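Local coordinates for protein streptomycin 3''-adenylyltransferase (Enterococcus faecalis, PDB 6SXJ) that adenylylates the antibiotic spectinomycin with ATP, giving 9-O-adenylylspectinomycin and diphosphate and so making the bacterium resistant to the drug, at residues Leu216-Arg219 against Glu220-Leu223; Asn242-Ile245 against Asn246-Asn250. All coordinates share one frame; numbering follows the deposited sequence.

Contact 1. Residues Leu216-Arg219 against Glu220-Leu223; sequences LEHR and ERIL
Glu217 runs alongside Arg221 one helical turn later, the two side chains pointing the same way and closing a salt bridge between Glu217 OE2 and Arg221 NH2 at 2.8 Å. The approach is far from flat: carboxylate and guanidinium planes are turned 60° apart, and NH2 reaches OE2 from above the carboxylate plane. Two torsions make this possible. Glu217 places CG between its backbone N and carbonyl carbon (chi1 72°), while Arg221 bends at chi3 (-75°) and folds back over the preceding turn, where the carbonyl O of Glu217 lies over one face of its guanidinium group. His218 sits at the edge of that group, ND1 3.4 Å from Arg221 NH2, and CG of Glu217 rests on one face of the imidazole. The polar end of His218 is directed mainly elsewhere, its ND1 being hydrogen-bonded to Thr244 of helix 241-253, and Arg221 NE shares the same hydroxyl. On another side of the helix the carboxylate of Glu220 swings across the Leu216 side chain, Glu220 OE1 lying 3.1 Å from Leu216 CG. Arg219 CG lies 3.9 Å from Leu223 CD1, and both side chains also touch Ala211 of helix 203-212. Beneath the side chains the backbone repeats its i to i+4 bonds: Glu220 N to Leu216 O is 2.7 Å and nearly straight, whereas Arg221 N to Glu217 O is weak at 3.3 Å. The whole is the first turns of an alpha-helix carrying an i, i+4 Glu-Arg salt bridge, within the helical C-terminal domain of the aminoglycoside adenylyltransferase family.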
ATOM      1  N   LEU A 216      28.124   7.203   4.018  1.00 65.15           N
ATOM      2  CA  LEU A 216      28.495   5.853   3.607  1.00 69.90           C
ATOM      3  C   LEU A 216      27.856   4.768   4.468  1.00 72.96           C
ATOM      4  O   LEU A 216      27.187   3.865   3.950  1.00 70.13           O
ATOM      5  CB  LEU A 216      30.024   5.715   3.638  1.00 67.23           C
ATOM      6  CG  LEU A 216      30.584   4.302   3.443  1.00 72.46           C
ATOM      7  CD1 LEU A 216      30.385   3.854   1.990  1.00 72.61           C
ATOM      8  CD2 LEU A 216      32.055   4.229   3.834  1.00 67.87           C
ATOM      9  N   GLU A 217      28.081   4.821   5.785  1.00 74.05           N
ATOM     10  CA  GLU A 217      27.584   3.760   6.658  1.00 71.30           C
ATOM     11  C   GLU A 217      26.092   3.535   6.451  1.00 65.64           C
ATOM     12  O   GLU A 217      25.622   2.390   6.430  1.00 61.52           O
ATOM     13  CB  GLU A 217      27.886   4.097   8.122  1.00 64.84           C
ATOM     14  CG  GLU A 217      27.051   5.216   8.732  1.00 62.51           C
ATOM     15  CD  GLU A 217      27.163   5.246  10.261  1.00 67.21           C
ATOM     16  OE1 GLU A 217      27.322   6.345  10.843  1.00 63.51           O
ATOM     17  OE2 GLU A 217      27.097   4.161  10.876  1.00 63.59           O
ATOM     18  N   HIS A 218      25.333   4.619   6.282  1.00 63.38           N
ATOM     19  CA  HIS A 218      23.897   4.509   6.065  1.00 61.67           C
ATOM     20  C   HIS A 218      23.591   4.036   4.648  1.00 69.83           C
ATOM     21  O   HIS A 218      22.696   3.209   4.449  1.00 65.77           O
ATOM     22  CB  HIS A 218      23.228   5.856   6.338  1.00 55.14           C
ATOM     23  CG  HIS A 218      23.392   6.337   7.748  1.00 62.83           C
ATOM     24  ND1 HIS A 218      23.292   5.499   8.839  1.00 55.63           N
ATOM     25  CD2 HIS A 218      23.647   7.570   8.244  1.00 57.69           C
ATOM     26  CE1 HIS A 218      23.483   6.194   9.944  1.00 61.58           C
ATOM     27  NE2 HIS A 218      23.700   7.453   9.611  1.00 59.45           N
ATOM     28  N   ARG A 219      24.327   4.540   3.656  1.00 67.01           N
ATOM     29  CA  ARG A 219      24.161   4.054   2.290  1.00 65.78           C
ATOM     30  C   ARG A 219      24.413   2.553   2.210  1.00 65.26           C
ATOM     31  O   ARG A 219      23.605   1.804   1.650  1.00 64.95           O
ATOM     32  CB  ARG A 219      25.105   4.802   1.355  1.00 71.26           C
ATOM     33  CG  ARG A 219      25.429   4.038   0.083  1.00 73.01           C
ATOM     34  CD  ARG A 219      25.934   4.978  -0.989  1.00 69.26           C
ATOM     35  NE  ARG A 219      27.365   5.242  -0.866  1.00 80.65           N
ATOM     36  CZ  ARG A 219      27.891   6.445  -0.653  1.00 74.54           C
ATOM     37  NH1 ARG A 219      27.107   7.510  -0.528  1.00 71.51           N
ATOM     38  NH2 ARG A 219      29.208   6.579  -0.563  1.00 73.65           N
ATOM     39  N   GLU A 220      25.537   2.096   2.764  1.00 69.91           N
ATOM     40  CA  GLU A 220      25.821   0.665   2.801  1.00 67.36           C
ATOM     41  C   GLU A 220      24.606  -0.123   3.288  1.00 71.13           C
ATOM     42  O   GLU A 220      24.185  -1.092   2.648  1.00 68.15           O
ATOM     43  CB  GLU A 220      27.033   0.394   3.701  1.00 72.36           C
ATOM     44  CG  GLU A 220      28.390   0.526   3.014  1.00 72.34           C
ATOM     45  CD  GLU A 220      29.560   0.439   3.992  1.00 82.96           C
ATOM     46  OE1 GLU A 220      30.540   1.199   3.825  1.00 80.02           O
ATOM     47  OE2 GLU A 220      29.502  -0.386   4.932  1.00 86.86           O
ATOM     48  N   ARG A 221      24.016   0.292   4.416  1.00 69.86           N
ATOM     49  CA  ARG A 221      22.885  -0.455   4.967  1.00 68.46           C
ATOM     50  C   ARG A 221      21.630  -0.295   4.113  1.00 71.83           C
ATOM     51  O   ARG A 221      20.843  -1.243   3.985  1.00 70.98           O
ATOM     52  CB  ARG A 221      22.619  -0.013   6.412  1.00 69.07           C
ATOM     53  CG  ARG A 221      23.590  -0.612   7.433  1.00 63.94           C
ATOM     54  CD  ARG A 221      23.189  -0.314   8.874  1.00 72.17           C
ATOM     55  NE  ARG A 221      23.470   1.067   9.265  1.00 67.85           N
ATOM     56  CZ  ARG A 221      24.567   1.459   9.912  1.00 66.89           C
ATOM     57  NH1 ARG A 221      25.502   0.577  10.242  1.00 61.92           N
ATOM     58  NH2 ARG A 221      24.735   2.737  10.229  1.00 65.17           N
ATOM     59  N   ILE A 222      21.428   0.880   3.514  1.00 62.31           N
ATOM     60  CA  ILE A 222      20.249   1.093   2.682  1.00 62.03           C
ATOM     61  C   ILE A 222      20.299   0.201   1.448  1.00 82.32           C
ATOM     62  O   ILE A 222      19.283  -0.375   1.036  1.00 80.48           O
ATOM     63  CB  ILE A 222      20.129   2.582   2.302  1.00 63.48           C
ATOM     64  CG1 ILE A 222      19.732   3.410   3.532  1.00 62.55           C
ATOM     65  CG2 ILE A 222      19.114   2.754   1.174  1.00 51.02           C
ATOM     66  CD1 ILE A 222      19.580   4.906   3.270  1.00 58.73           C
ATOM     67  N   LEU A 223      21.475   0.086   0.824  1.00 75.10           N
ATOM     68  CA  LEU A 223      21.612  -0.770  -0.344  1.00 79.07           C
ATOM     69  C   LEU A 223      21.504  -2.245   0.026  1.00 81.84           C
ATOM     70  O   LEU A 223      21.029  -3.051  -0.782  1.00 78.06           O
ATOM     71  CB  LEU A 223      22.936  -0.478  -1.041  1.00 68.15           C
ATOM     72  CG  LEU A 223      22.944   0.856  -1.791  1.00 69.82           C
ATOM     73  CD1 LEU A 223      24.341   1.191  -2.287  1.00 70.89           C
ATOM     74  CD2 LEU A 223      21.951   0.824  -2.949  1.00 81.16           C
TER

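Contact 2. Residues Asn242-Ile245 against Asn246-Asn250; sequences NLTI and NYLNN
Helix 241-253, the last helix of the C-terminal domain, supplies two successive turns here, with Thr244 and Leu248 on its buried side. These lie side by side and point the same way, Thr244 CG2 meeting Leu248 CD1 at 3.7 Å. The torsion of Thr244 divides its two branches: with OG1 anti to the carbonyl carbon (chi1 -64°), the methyl is left beside that carbon, facing the next turn, while the hydroxyl turns to His218 and Arg221 of helix 216-229. Leu248 also presses CG against Thr244 O at 3.2 Å, the same oxygen that accepts its backbone N in a bond of 2.7 Å. Beyond this pair, Leu248 continues onto Ile185, Leu188 and Ile192 of helix 181-196, and Ile245 likewise meets Leu188. Tyr247 leaves the helix in a different direction. Its CB is 3.4 Å from Thr244 O, which lies near the plane of the ring at its edge; the ring itself leads away, and the phenol OH is hydrogen-bonded to Ser214 and Arg251. At the exposed side Asn246 folds back along the preceding turn, its CG 3.2 Å from Asn242 O. That carbonyl accepts the ordinary helical bond from Asn246 N at 2.9 Å; Asn246 ND2 comes close to it, but at an angle too poor for a second bond. Backbone bonds from Tyr247 to Leu243 and from Asn249 to Ile245 continue the i to i+4 series. The result is a regular amphipathic alpha-helix, apolar branches one turn apart packed against two neighbouring helices, 216-229 and 181-196, in the helical C-terminal domain.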
ATOM      1  N   ASN A 242      19.576   0.527  13.792  1.00 65.62           N
ATOM      2  CA  ASN A 242      19.111   1.653  14.590  1.00 59.12           C
ATOM      3  C   ASN A 242      19.667   2.968  14.058  1.00 57.20           C
ATOM      4  O   ASN A 242      18.937   3.960  13.943  1.00 57.57           O
ATOM      5  CB  ASN A 242      19.505   1.442  16.053  1.00 63.99           C
ATOM      6  CG  ASN A 242      20.934   0.965  16.209  1.00 63.98           C
ATOM      7  OD1 ASN A 242      21.353  -0.002  15.569  1.00 57.99           O
ATOM      8  ND2 ASN A 242      21.694   1.647  17.064  1.00 60.03           N
ATOM      9  N   LEU A 243      20.952   2.989  13.700  1.00 53.21           N
ATOM     10  CA  LEU A 243      21.593   4.239  13.297  1.00 56.28           C
ATOM     11  C   LEU A 243      20.975   4.802  12.027  1.00 53.16           C
ATOM     12  O   LEU A 243      20.707   6.006  11.928  1.00 52.39           O
ATOM     13  CB  LEU A 243      23.092   4.008  13.105  1.00 57.20           C
ATOM     14  CG  LEU A 243      23.758   3.325  14.297  1.00 54.60           C
ATOM     15  CD1 LEU A 243      25.221   3.059  14.046  1.00 60.60           C
ATOM     16  CD2 LEU A 243      23.572   4.181  15.543  1.00 58.10           C
ATOM     17  N   THR A 244      20.761   3.947  11.028  1.00 56.82           N
ATOM     18  CA  THR A 244      20.202   4.433   9.770  1.00 45.81           C
ATOM     19  C   THR A 244      18.749   4.854   9.944  1.00 47.03           C
ATOM     20  O   THR A 244      18.322   5.878   9.398  1.00 52.56           O
ATOM     21  CB  THR A 244      20.330   3.355   8.692  1.00 52.82           C
ATOM     22  OG1 THR A 244      21.714   3.091   8.434  1.00 53.96           O
ATOM     23  CG2 THR A 244      19.662   3.803   7.417  1.00 51.05           C
ATOM     24  N   ILE A 245      17.967   4.068  10.689  1.00 53.40           N
ATOM     25  CA  ILE A 245      16.603   4.478  11.018  1.00 49.16           C
ATOM     26  C   ILE A 245      16.617   5.875  11.624  1.00 58.37           C
ATOM     27  O   ILE A 245      15.866   6.769  11.207  1.00 55.47           O
ATOM     28  CB  ILE A 245      15.956   3.455  11.972  1.00 64.43           C
ATOM     29  CG1 ILE A 245      15.790   2.100  11.275  1.00 65.77           C
ATOM     30  CG2 ILE A 245      14.614   3.961  12.478  1.00 61.61           C
ATOM     31  CD1 ILE A 245      14.513   1.978  10.468  1.00 69.69           C
ATOM     32  N   ASN A 246      17.476   6.081  12.629  1.00 61.21           N
ATOM     33  CA  ASN A 246      17.610   7.399  13.239  1.00 64.09           C
ATOM     34  C   ASN A 246      17.998   8.437  12.194  1.00 55.89           C
ATOM     35  O   ASN A 246      17.391   9.510  12.110  1.00 58.53           O
ATOM     36  CB  ASN A 246      18.646   7.350  14.364  1.00 59.51           C
ATOM     37  CG  ASN A 246      18.165   6.557  15.563  1.00 73.24           C
ATOM     38  OD1 ASN A 246      16.967   6.298  15.708  1.00 75.04           O
ATOM     39  ND2 ASN A 246      19.098   6.161  16.431  1.00 66.77           N
ATOM     40  N   TYR A 247      18.999   8.118  11.371  1.00 58.30           N
ATOM     41  CA  TYR A 247      19.422   9.044  10.327  1.00 54.41           C
ATOM     42  C   TYR A 247      18.266   9.390   9.394  1.00 58.16           C
ATOM     43  O   TYR A 247      17.994  10.568   9.128  1.00 52.24           O
ATOM     44  CB  TYR A 247      20.576   8.440   9.528  1.00 60.85           C
ATOM     45  CG  TYR A 247      20.799   9.151   8.212  1.00 56.69           C
ATOM     46  CD1 TYR A 247      21.392  10.406   8.183  1.00 60.46           C
ATOM     47  CD2 TYR A 247      20.397   8.584   7.002  1.00 59.01           C
ATOM     48  CE1 TYR A 247      21.592  11.076   6.999  1.00 54.97           C
ATOM     49  CE2 TYR A 247      20.601   9.251   5.804  1.00 57.77           C
ATOM     50  CZ  TYR A 247      21.199  10.500   5.812  1.00 61.46           C
ATOM     51  OH  TYR A 247      21.411  11.189   4.638  1.00 72.99           O
ATOM     52  N   LEU A 248      17.587   8.369   8.866  1.00 57.82           N
ATOM     53  CA  LEU A 248      16.496   8.615   7.930  1.00 57.50           C
ATOM     54  C   LEU A 248      15.365   9.388   8.592  1.00 58.70           C
ATOM     55  O   LEU A 248      14.751  10.262   7.968  1.00 56.78           O
ATOM     56  CB  LEU A 248      15.980   7.287   7.378  1.00 55.90           C
ATOM     57  CG  LEU A 248      16.992   6.522   6.523  1.00 61.62           C
ATOM     58  CD1 LEU A 248      16.480   5.149   6.141  1.00 59.04           C
ATOM     59  CD2 LEU A 248      17.308   7.361   5.297  1.00 45.58           C
ATOM     60  N   ASN A 249      15.064   9.067   9.851  1.00 54.99           N
ATOM     61  CA  ASN A 249      13.986   9.758  10.549  1.00 62.59           C
ATOM     62  C   ASN A 249      14.317  11.233  10.738  1.00 62.61           C
ATOM     63  O   ASN A 249      13.501  12.112  10.438  1.00 55.51           O
ATOM     64  CB  ASN A 249      13.725   9.081  11.896  1.00 59.75           C
ATOM     65  CG  ASN A 249      12.463   9.585  12.565  1.00 62.05           C
ATOM     66  OD1 ASN A 249      11.409   9.677  11.940  1.00 69.97           O
ATOM     67  ND2 ASN A 249      12.568   9.920  13.843  1.00 71.12           N
ATOM     68  N   ASN A 250      15.515  11.529  11.246  1.00 62.56           N
ATOM     69  CA  ASN A 250      15.902  12.924  11.430  1.00 66.56           C
ATOM     70  C   ASN A 250      15.932  13.659  10.094  1.00 66.70           C
ATOM     71  O   ASN A 250      15.376  14.754   9.966  1.00 70.08           O
ATOM     72  CB  ASN A 250      17.253  12.997  12.141  1.00 65.34           C
ATOM     73  CG  ASN A 250      17.144  12.672  13.630  1.00 73.59           C
ATOM     74  OD1 ASN A 250      17.869  11.817  14.146  1.00 76.32           O
ATOM     75  ND2 ASN A 250      16.231  13.351  14.323  1.00 66.02           N
TER

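Contact 1 and contact 2 belong to consecutive helices of the C-terminal domain, with centres 11 Å apart, and they meet where one threonine hydroxyl serves two side chains of the other helix. Thr244 OG1 lies 2.9 Å from His218 ND1 and 2.8 Å from Arg221 NE, both probable hydrogen bonds. Beside it the His218 and Tyr247 rings form an offset (parallel-displaced) stack, His218 CD2 coming within 3.3 Å of Tyr247 CG. Glu217, His218, Arg221 and Ile222 of contact 1 thus face Leu243, Thr244 and Tyr247 of contact 2. Neither contact includes a residue identified as catalytic or ligand-binding; the pairing joins helices 216-229 and 241-253, their contact centres about 25 Å and 22 Å from the chain's centre.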